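Local coordinates for surface protein R28 (Streptococcus pyogenes, PDB 6S5Z), which is a cell-wall-anchored surface protein implicated in infection, represented here by its N-terminal Rib domain, an immunoglobulin-like module probably serving a structural role at the cell surface, at residues L36-K45 with G60-D68. Numbering follows the deposited sequence.
Sequences LPSNSTYNWK and GIVEVHYPD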
# COMPACT_ATOMS: atom_id res chain seq x y z
N LEU A 36 -8.42 5.27 -7.92
CA LEU A 36 -8.21 3.93 -8.41
C LEU A 36 -9.57 3.24 -8.43
O LEU A 36 -10.42 3.58 -7.62
CB LEU A 36 -7.27 3.15 -7.49
CG LEU A 36 -6.00 3.93 -7.11
CD1 LEU A 36 -5.16 3.14 -6.12
CD2 LEU A 36 -5.18 4.33 -8.33
N PRO A 37 -9.79 2.27 -9.32
CA PRO A 37 -11.08 1.57 -9.32
C PRO A 37 -11.39 1.07 -7.92
O PRO A 37 -10.51 0.63 -7.19
CB PRO A 37 -10.86 0.41 -10.29
CG PRO A 37 -9.74 0.90 -11.19
CD PRO A 37 -8.84 1.68 -10.28
N SER A 38 -12.65 1.24 -7.51
CA SER A 38 -13.00 0.87 -6.14
C SER A 38 -13.06 -0.64 -5.93
O SER A 38 -13.10 -1.08 -4.78
CB SER A 38 -14.32 1.54 -5.73
OG SER A 38 -15.39 1.15 -6.56
N ASN A 39 -13.05 -1.44 -7.00
CA ASN A 39 -12.91 -2.88 -6.85
C ASN A 39 -11.46 -3.35 -6.87
O ASN A 39 -11.22 -4.56 -6.82
CB ASN A 39 -13.67 -3.60 -7.96
CG ASN A 39 -15.16 -3.56 -7.75
OD1 ASN A 39 -15.65 -3.21 -6.66
ND2 ASN A 39 -15.90 -3.91 -8.79
N SER A 40 -10.49 -2.44 -6.91
CA SER A 40 -9.11 -2.85 -6.67
C SER A 40 -8.99 -3.46 -5.28
O SER A 40 -9.68 -3.05 -4.35
CB SER A 40 -8.17 -1.64 -6.78
OG SER A 40 -8.36 -0.96 -8.01
N THR A 41 -8.06 -4.40 -5.11
CA THR A 41 -7.78 -4.93 -3.79
C THR A 41 -6.34 -4.59 -3.42
O THR A 41 -5.49 -4.42 -4.29
CB THR A 41 -8.05 -6.45 -3.71
OG1 THR A 41 -7.14 -7.17 -4.56
CG2 THR A 41 -9.48 -6.78 -4.15
N TYR A 42 -6.08 -4.49 -2.12
CA TYR A 42 -4.79 -4.04 -1.60
C TYR A 42 -4.27 -5.08 -0.62
O TYR A 42 -5.02 -5.55 0.24
CB TYR A 42 -4.92 -2.68 -0.91
CG TYR A 42 -5.51 -1.60 -1.79
CD1 TYR A 42 -6.89 -1.49 -1.99
CD2 TYR A 42 -4.69 -0.69 -2.45
CE1 TYR A 42 -7.43 -0.49 -2.82
CE2 TYR A 42 -5.21 0.30 -3.26
CZ TYR A 42 -6.57 0.40 -3.44
OH TYR A 42 -7.05 1.40 -4.26
N ASN A 43 -2.99 -5.43 -0.74
CA ASN A 43 -2.38 -6.35 0.21
C ASN A 43 -0.91 -6.00 0.32
O ASN A 43 -0.34 -5.37 -0.57
CB ASN A 43 -2.54 -7.81 -0.22
CG ASN A 43 -1.85 -8.11 -1.53
OD1 ASN A 43 -2.45 -7.96 -2.59
ND2 ASN A 43 -0.58 -8.53 -1.47
N TRP A 44 -0.31 -6.43 1.42
CA TRP A 44 1.13 -6.27 1.58
C TRP A 44 1.87 -7.27 0.71
O TRP A 44 1.53 -8.46 0.68
CB TRP A 44 1.55 -6.45 3.04
CG TRP A 44 1.01 -5.39 3.94
CD1 TRP A 44 0.03 -5.51 4.88
CD2 TRP A 44 1.41 -4.01 3.96
NE1 TRP A 44 -0.20 -4.29 5.48
CE2 TRP A 44 0.64 -3.36 4.93
CE3 TRP A 44 2.36 -3.27 3.23
CZ2 TRP A 44 0.77 -2.00 5.21
CZ3 TRP A 44 2.50 -1.93 3.52
CH2 TRP A 44 1.71 -1.30 4.49
N LYS A 45 2.89 -6.79 0.01
CA LYS A 45 3.78 -7.71 -0.69
C LYS A 45 4.40 -8.68 0.31
O LYS A 45 4.77 -8.31 1.42
CB LYS A 45 4.89 -6.94 -1.41
CG LYS A 45 5.87 -7.83 -2.18
CD LYS A 45 6.80 -6.97 -3.02
CE LYS A 45 6.04 -6.35 -4.15
NZ LYS A 45 5.65 -7.36 -5.14
N GLY A 60 7.62 -0.55 3.57
CA GLY A 60 6.80 -1.66 3.14
C GLY A 60 6.44 -1.46 1.68
O GLY A 60 6.74 -0.42 1.09
N ILE A 61 5.82 -2.48 1.11
CA ILE A 61 5.36 -2.44 -0.28
C ILE A 61 3.92 -2.89 -0.34
O ILE A 61 3.57 -3.97 0.16
CB ILE A 61 6.25 -3.29 -1.19
CG1 ILE A 61 7.71 -2.79 -1.09
CG2 ILE A 61 5.76 -3.21 -2.63
CD1 ILE A 61 8.71 -3.71 -1.74
N VAL A 62 3.06 -2.05 -0.91
CA VAL A 62 1.67 -2.38 -1.15
C VAL A 62 1.53 -2.86 -2.58
O VAL A 62 2.06 -2.23 -3.51
CB VAL A 62 0.77 -1.16 -0.89
CG1 VAL A 62 -0.70 -1.47 -1.25
CG2 VAL A 62 0.90 -0.71 0.55
N GLU A 63 0.85 -3.99 -2.76
CA GLU A 63 0.41 -4.42 -4.07
C GLU A 63 -1.01 -3.94 -4.30
O GLU A 63 -1.91 -4.23 -3.51
CB GLU A 63 0.45 -5.94 -4.21
CG GLU A 63 1.80 -6.53 -4.00
CD GLU A 63 1.76 -8.06 -4.11
OE1 GLU A 63 0.65 -8.64 -4.19
OE2 GLU A 63 2.85 -8.66 -4.13
N VAL A 64 -1.22 -3.21 -5.40
CA VAL A 64 -2.55 -2.77 -5.81
C VAL A 64 -3.00 -3.68 -6.95
O VAL A 64 -2.39 -3.67 -8.03
CB VAL A 64 -2.56 -1.29 -6.22
CG1 VAL A 64 -3.98 -0.84 -6.56
CG2 VAL A 64 -2.05 -0.47 -5.10
N HIS A 65 -4.03 -4.49 -6.72
CA HIS A 65 -4.50 -5.47 -7.70
C HIS A 65 -5.71 -4.88 -8.43
O HIS A 65 -6.77 -4.71 -7.83
CB HIS A 65 -4.88 -6.79 -7.01
CG HIS A 65 -3.71 -7.57 -6.51
ND1 HIS A 65 -3.24 -8.69 -7.16
CD2 HIS A 65 -2.91 -7.39 -5.44
CE1 HIS A 65 -2.19 -9.17 -6.50
NE2 HIS A 65 -1.98 -8.40 -5.45
N TYR A 66 -5.56 -4.65 -9.71
CA TYR A 66 -6.60 -3.99 -10.48
C TYR A 66 -7.56 -5.02 -11.06
O TYR A 66 -7.24 -6.21 -11.13
CB TYR A 66 -5.97 -3.18 -11.61
CG TYR A 66 -5.11 -2.06 -11.13
CD1 TYR A 66 -5.66 -0.96 -10.51
CD2 TYR A 66 -3.73 -2.10 -11.31
CE1 TYR A 66 -4.88 0.08 -10.09
CE2 TYR A 66 -2.94 -1.05 -10.89
CZ TYR A 66 -3.52 0.02 -10.27
OH TYR A 66 -2.74 1.06 -9.84
N PRO A 67 -8.75 -4.59 -11.48
CA PRO A 67 -9.72 -5.55 -12.02
C PRO A 67 -9.27 -6.29 -13.26
O PRO A 67 -9.76 -7.40 -13.49
CB PRO A 67 -10.95 -4.68 -12.32
CG PRO A 67 -10.81 -3.50 -11.41
CD PRO A 67 -9.32 -3.23 -11.36
N ASP A 68 -8.34 -5.77 -14.04
CA ASP A 68 -7.93 -6.48 -15.25
C ASP A 68 -6.80 -7.45 -14.96
O ASP A 68 -6.26 -8.05 -15.90
CB ASP A 68 -7.54 -5.51 -16.37
CG ASP A 68 -6.22 -4.80 -16.12
OD1 ASP A 68 -5.67 -4.91 -15.01
OD2 ASP A 68 -5.74 -4.11 -17.04
O HOH W 1 -9.38 -5.83 -8.42
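Glu-63 gathers Asn-43, Lys-45 and His-65 around one carboxylate on a face of the hairpin. Asn-43 ND2 gives Glu-63 OE1 a 3.0 Å hydrogen bond from above the carboxylate plane, the amide standing almost perpendicular to it (83°). His-65 NE2 reaches Glu-63 OE1 from the opposite face at 2.9 Å, so two donors grip one oxygen. Glu-63 OE2 takes the salt bridge from Lys-45 NZ at 3.2 Å, on its anti side; the three bonds over both oxygens limit the carboxylate's rotation. The ammonium, shared with Asp-73, would be expected to favour the ionised form. The lysine chain, bent at its last two torsions, folds back over Ile-61 to get there. An amide suits position 43 because ND2 has two N-H groups: the other goes to Trp-44 O.

Backbone bonds satisfy Thr-41 and His-65 reciprocally, then Asn-43 and Glu-63, and Lys-45 N donates to Ile-61 O. Where strand pairing stops, a water bridges Asn-39 O and His-65 O. Ser-40 N closes the type I turn onto Pro-37 O, and Ser-40 OG adds its bond from the same face of the carbonyl plane. On the face holding Tyr-42 and Val-64, carbon atoms pack: Tyr-42 CE2 lies 3.7 Å from Val-64 CG1, beta-branched valines suiting strands. Beyond the strand end, Tyr-66 OH bonds Asp-72, a sodium ligand. Together these strands form an antiparallel beta hairpin, with 41-44 at the sheet edge of the immunoglobulin-like Rib domain.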